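PDB 5IE2: oxalate--CoA ligase from Arabidopsis thaliana, which is a plant ligase of the acyl-activating ANL superfamily, with an AMP-binding domain and a smaller C-terminal domain, and holds adenosine-5'-triphosphate in this crystal. Local coordinates for residues A[188-193]-A[316-321]; A[192-197]-A[218-223]. All coordinates share one frame; numbering follows the deposited sequence.

Contact 1: residues A[188-193]-A[316-321]; sequences ASSVKN and EATHLM. With ACY (acetic acid), chain E.
A buried contact, part polar and part apolar, joins S190 and N193 of helix 184-198 to T318 and L320, where the chain enters strand 319-323 in the AMP-binding domain of an ANL enzyme. Segment 316-321 starts at the glutamate of the family's Tyr-x-x-Thr-Glu motif, and the side chain of A317 is about 8 Å from the bound ATP. S190 OG donates 2.8 Å to T318 O, approaching above the carbonyl plane, 35° out of it. The same hydroxyl accepts from a water that gives its other hydrogen to L320 O (2.7 Å) and receives N193 ND2, so one solvent molecule ties two successive helical turns to the strand. T318 turns CB and CG2 to S190, while its OG1 bonds N369 O. H319 projects elsewhere: H216 stacks on its ring, NE2 is hydrogen-bonded to R286 NH1, and OXT of an acetic acid molecule, probably from the crystallisation liquor, lies at the ring edge, near its plane, and takes the ND1 bond (2.7 Å, 156°). L320, with CG anti to its backbone N (chi1 178°), brings its CD2 methyl against N193, where L320 CD2 meets N193 CB at 4.0 Å.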
loop_
_atom_site.group_PDB
_atom_site.type_symbol
_atom_site.label_atom_id
_atom_site.label_comp_id
_atom_site.label_asym_id
_atom_site.label_seq_id
_atom_site.Cartn_x
_atom_site.Cartn_y
_atom_site.Cartn_z
ATOM N N ALA A 188 15.490 -0.072 -1.338
ATOM C CA ALA A 188 16.287 -1.249 -0.980
ATOM C C ALA A 188 16.086 -1.665 0.476
ATOM O O ALA A 188 15.911 -2.831 0.789
ATOM C CB ALA A 188 17.773 -0.972 -1.234
ATOM N N SER A 189 16.067 -0.691 1.386
ATOM C CA SER A 189 15.814 -0.969 2.785
ATOM C C SER A 189 14.461 -1.623 2.994
ATOM O O SER A 189 14.367 -2.611 3.722
ATOM C CB SER A 189 15.894 0.350 3.616
ATOM O OG SER A 189 17.205 0.890 3.462
ATOM N N SER A 190 13.391 -1.053 2.398
ATOM C CA SER A 190 12.090 -1.680 2.655
ATOM C C SER A 190 11.954 -3.068 2.036
ATOM O O SER A 190 11.356 -3.965 2.647
ATOM C CB SER A 190 10.950 -0.816 2.129
ATOM O OG SER A 190 10.793 0.248 3.054
ATOM N N VAL A 191 12.523 -3.243 0.850
ATOM C CA VAL A 191 12.514 -4.563 0.219
ATOM C C VAL A 191 13.245 -5.597 1.118
ATOM O O VAL A 191 12.727 -6.697 1.370
ATOM C CB VAL A 191 13.127 -4.478 -1.208
ATOM C CG1 VAL A 191 13.605 -5.875 -1.702
ATOM C CG2 VAL A 191 12.076 -3.849 -2.187
ATOM N N LYS A 192 14.424 -5.245 1.631
ATOM C CA LYS A 192 15.085 -6.140 2.582
ATOM C C LYS A 192 14.256 -6.427 3.834
ATOM O O LYS A 192 14.228 -7.572 4.306
ATOM C CB LYS A 192 16.458 -5.554 3.002
ATOM C CG LYS A 192 17.417 -5.743 1.836
ATOM C CD LYS A 192 18.830 -5.193 2.136
ATOM C CE LYS A 192 18.815 -3.650 2.334
ATOM N NZ LYS A 192 20.178 -3.116 2.659
ATOM N N ASN A 193 13.605 -5.401 4.383
ATOM C CA ASN A 193 12.759 -5.610 5.572
ATOM C C ASN A 193 11.566 -6.584 5.342
ATOM O O ASN A 193 11.304 -7.476 6.152
ATOM C CB ASN A 193 12.185 -4.269 6.039
ATOM C CG ASN A 193 13.254 -3.326 6.568
ATOM O OD1 ASN A 193 14.365 -3.740 6.996
ATOM N ND2 ASN A 193 12.908 -2.060 6.584
ATOM N N GLU A 316 5.504 7.472 3.968
ATOM C CA GLU A 316 6.759 8.103 4.441
ATOM C C GLU A 316 7.833 7.130 4.948
ATOM O O GLU A 316 9.016 7.494 5.075
ATOM C CB GLU A 316 6.461 9.092 5.578
ATOM C CG GLU A 316 5.724 10.343 5.175
ATOM C CD GLU A 316 4.190 10.179 5.347
ATOM O OE1 GLU A 316 3.679 9.056 5.152
ATOM O OE2 GLU A 316 3.527 11.192 5.692
ATOM N N ALA A 317 7.409 5.912 5.258
ATOM C CA ALA A 317 8.313 4.834 5.711
ATOM C C ALA A 317 8.661 3.904 4.537
ATOM O O ALA A 317 9.145 2.808 4.762
ATOM C CB ALA A 317 7.592 4.013 6.859
ATOM N N THR A 318 8.352 4.314 3.300
ATOM C CA THR A 318 8.481 3.404 2.127
ATOM C C THR A 318 7.722 2.078 2.478
ATOM O O THR A 318 8.237 0.972 2.320
ATOM C CB THR A 318 9.985 3.157 1.732
ATOM O OG1 THR A 318 10.605 4.440 1.682
ATOM C CG2 THR A 318 10.115 2.540 0.311
ATOM N N HIS A 319 6.499 2.248 2.945
ATOM C CA HIS A 319 5.614 1.139 3.347
ATOM C C HIS A 319 5.996 0.599 4.758
ATOM O O HIS A 319 5.760 1.279 5.760
ATOM C CB HIS A 319 5.591 0.015 2.252
ATOM C CG HIS A 319 4.485 -0.992 2.452
ATOM N ND1 HIS A 319 3.164 -0.634 2.646
ATOM C CD2 HIS A 319 4.523 -2.357 2.530
ATOM C CE1 HIS A 319 2.438 -1.733 2.837
ATOM N NE2 HIS A 319 3.236 -2.790 2.774
ATOM N N LEU A 320 6.555 -0.606 4.851
ATOM C CA LEU A 320 6.561 -1.362 6.109
ATOM C C LEU A 320 7.259 -0.644 7.309
ATOM O O LEU A 320 8.432 -0.200 7.200
ATOM C CB LEU A 320 7.266 -2.709 5.863
ATOM C CG LEU A 320 7.403 -3.602 7.113
ATOM C CD1 LEU A 320 6.051 -4.067 7.547
ATOM C CD2 LEU A 320 8.320 -4.793 6.736
ATOM N N MET A 321 6.543 -0.580 8.426
ATOM C CA MET A 321 7.126 -0.197 9.709
ATOM C C MET A 321 7.162 -1.405 10.674
ATOM O O MET A 321 8.232 -1.760 11.210
ATOM C CB MET A 321 6.326 0.957 10.338
ATOM C CG MET A 321 6.544 2.273 9.536
ATOM S SD MET A 321 5.525 3.612 10.221
ATOM C CE MET A 321 3.886 3.150 9.562
HETATM C C ACY E . 0.673 1.450 3.436
HETATM O O ACY E . 0.179 0.264 3.420
HETATM O OXT ACY E . 1.898 1.716 3.254
HETATM C CH3 ACY E . -0.248 2.602 3.741
HETATM O O HOH W 1 10.441 -0.965 5.521
#

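Contact 2: residues A[192-197]-A[218-223]; sequences KNIKAV and LLAGLL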
loop_
_atom_site.group_PDB
_atom_site.type_symbol
_atom_site.label_atom_id
_atom_site.label_comp_id
_atom_site.label_asym_id
_atom_site.label_seq_id
_atom_site.Cartn_x
_atom_site.Cartn_y
_atom_site.Cartn_z
ATOM N N LYS A 192 14.424 -5.245 1.631
ATOM C CA LYS A 192 15.085 -6.140 2.582
ATOM C C LYS A 192 14.256 -6.427 3.834
ATOM O O LYS A 192 14.228 -7.572 4.306
ATOM C CB LYS A 192 16.458 -5.554 3.002
ATOM C CG LYS A 192 17.417 -5.743 1.836
ATOM C CD LYS A 192 18.830 -5.193 2.136
ATOM C CE LYS A 192 18.815 -3.650 2.334
ATOM N NZ LYS A 192 20.178 -3.116 2.659
ATOM N N ASN A 193 13.605 -5.401 4.383
ATOM C CA ASN A 193 12.759 -5.610 5.572
ATOM C C ASN A 193 11.566 -6.584 5.342
ATOM O O ASN A 193 11.304 -7.476 6.152
ATOM C CB ASN A 193 12.185 -4.269 6.039
ATOM C CG ASN A 193 13.254 -3.326 6.568
ATOM O OD1 ASN A 193 14.365 -3.740 6.996
ATOM N ND2 ASN A 193 12.908 -2.060 6.584
ATOM N N ILE A 194 10.883 -6.356 4.233
ATOM C CA ILE A 194 9.707 -7.150 3.871
ATOM C C ILE A 194 10.146 -8.584 3.561
ATOM O O ILE A 194 9.598 -9.539 4.106
ATOM C CB ILE A 194 8.958 -6.505 2.657
ATOM C CG1 ILE A 194 8.442 -5.111 3.070
ATOM C CG2 ILE A 194 7.811 -7.454 2.137
ATOM C CD1 ILE A 194 7.999 -4.208 1.865
ATOM N N LYS A 195 11.214 -8.736 2.783
ATOM C CA LYS A 195 11.704 -10.085 2.523
ATOM C C LYS A 195 12.115 -10.799 3.807
ATOM O O LYS A 195 11.887 -12.008 3.965
ATOM C CB LYS A 195 12.978 -10.037 1.653
ATOM C CG LYS A 195 12.762 -9.730 0.251
ATOM C CD LYS A 195 14.081 -10.100 -0.520
ATOM C CE LYS A 195 15.295 -9.478 0.104
ATOM N NZ LYS A 195 16.537 -9.880 -0.557
ATOM N N ALA A 196 12.714 -10.047 4.734
ATOM C CA ALA A 196 13.211 -10.674 5.936
ATOM C C ALA A 196 12.072 -11.148 6.819
ATOM O O ALA A 196 12.091 -12.329 7.284
ATOM C CB ALA A 196 14.191 -9.709 6.738
ATOM N N VAL A 197 11.106 -10.278 7.110
ATOM C CA VAL A 197 10.094 -10.679 8.088
ATOM C C VAL A 197 9.161 -11.788 7.536
ATOM O O VAL A 197 8.673 -12.591 8.310
ATOM C CB VAL A 197 9.259 -9.456 8.600
ATOM C CG1 VAL A 197 8.417 -8.881 7.479
ATOM C CG2 VAL A 197 8.406 -9.829 9.864
ATOM N N LEU A 218 2.975 -1.784 -4.532
ATOM C CA LEU A 218 4.279 -1.596 -5.184
ATOM C C LEU A 218 5.436 -2.221 -4.396
ATOM O O LEU A 218 6.222 -2.980 -4.963
ATOM C CB LEU A 218 4.560 -0.106 -5.372
ATOM C CG LEU A 218 5.799 0.345 -6.108
ATOM C CD1 LEU A 218 5.724 -0.242 -7.536
ATOM C CD2 LEU A 218 5.841 1.888 -6.170
ATOM N N LEU A 219 5.582 -1.862 -3.104
ATOM C CA LEU A 219 6.726 -2.366 -2.300
ATOM C C LEU A 219 6.573 -3.809 -1.873
ATOM O O LEU A 219 7.514 -4.600 -1.961
ATOM C CB LEU A 219 6.955 -1.511 -1.006
ATOM C CG LEU A 219 7.965 -0.387 -1.192
ATOM C CD1 LEU A 219 9.418 -0.947 -1.378
ATOM C CD2 LEU A 219 7.569 0.568 -2.385
ATOM N N ALA A 220 5.409 -4.186 -1.352
ATOM C CA ALA A 220 5.282 -5.533 -0.795
ATOM C C ALA A 220 4.979 -6.550 -1.860
ATOM O O ALA A 220 5.659 -7.572 -1.957
ATOM C CB ALA A 220 4.163 -5.575 0.310
ATOM N N GLY A 221 3.908 -6.314 -2.616
ATOM C CA GLY A 221 3.543 -7.305 -3.636
ATOM C C GLY A 221 4.581 -7.434 -4.765
ATOM O O GLY A 221 4.994 -8.540 -5.099
ATOM N N LEU A 222 4.993 -6.306 -5.343
ATOM C CA LEU A 222 5.837 -6.344 -6.541
ATOM C C LEU A 222 7.331 -6.348 -6.192
ATOM O O LEU A 222 8.051 -7.318 -6.470
ATOM C CB LEU A 222 5.508 -5.154 -7.468
ATOM C CG LEU A 222 6.432 -5.081 -8.697
ATOM C CD1 LEU A 222 6.185 -6.307 -9.693
ATOM C CD2 LEU A 222 6.322 -3.709 -9.386
ATOM N N LEU A 223 7.820 -5.270 -5.577
ATOM C CA LEU A 223 9.274 -5.118 -5.529
ATOM C C LEU A 223 9.909 -6.109 -4.566
ATOM O O LEU A 223 11.029 -6.549 -4.813
ATOM C CB LEU A 223 9.663 -3.676 -5.129
ATOM C CG LEU A 223 9.234 -2.608 -6.178
ATOM C CD1 LEU A 223 9.548 -1.144 -5.686
ATOM C CD2 LEU A 223 9.891 -2.898 -7.567
#
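I194 drives its CD1 methyl against the backbone of L219 and A220, the buried meeting of two helices, 184-198 and 215-227, in the AMP-binding domain of this ANL-fold enzyme. The nearest pair of backbone CA atoms is I194 CA and A220 CA, 6.6 Å apart. The packed part is one methyl set on a peptide group: CD1 of I194 lies against the peptide joining L219 to A220, 3.9 Å from L219 O and 4.0 Å from A220 CA. With CG1 beside the backbone N (chi1 -63°) and CD1 extended beyond it (chi2 165°), the longer branch reaches the partner helix. L219 CB stands 4.1 Å from I194 CD1, and the rest of the L219 side chain runs back along helix 184-198 to L187, S190 and V191. From strand 319-323, L320 packs on I194, while H319 touches I194, L219 and A220.

The outer side of 192-197 is looser: A196 is exposed, and K192, K195 and V197 are partly so. K195 takes no part across the contact; its NZ forms a salt bridge with D2 OD2 and a hydrogen bond with G227 O. K192 makes a weak bond from NZ to S3 O. The partner helix, by contrast, is buried throughout 218-223: L218 and L222 pack on helix 67-78, at F73 and V70, and L223 on both that helix and V191. It also carries a wider pi-type turn, closed by the bond from L223 N to L218 O at 2.9 Å, and S224 OG is hydrogen-bonded to L219 O, the carbonyl beside the I194 methyl.

In the fold
Both contacts are buried and use overlapping parts of helix 184-198, which is flanked by strand 319-323 in contact 1 and helix 215-227 in contact 2; their centres are 7 Å apart. Contact 1, nearer the bound ATP, combines a hydroxyl, a water and backbone carbonyls with a leucine methyl, whereas contact 2 is a methyl against backbone and small apolar groups, with lysines nearby. The two merge where side chains interleave: L320 CD2 packs at 3.7 Å on I194 CG1, and S190 CB lies 3.8 Å from L219 CD1. N193 belongs to both ranges but works only in contact 1, while I194 takes over in contact 2.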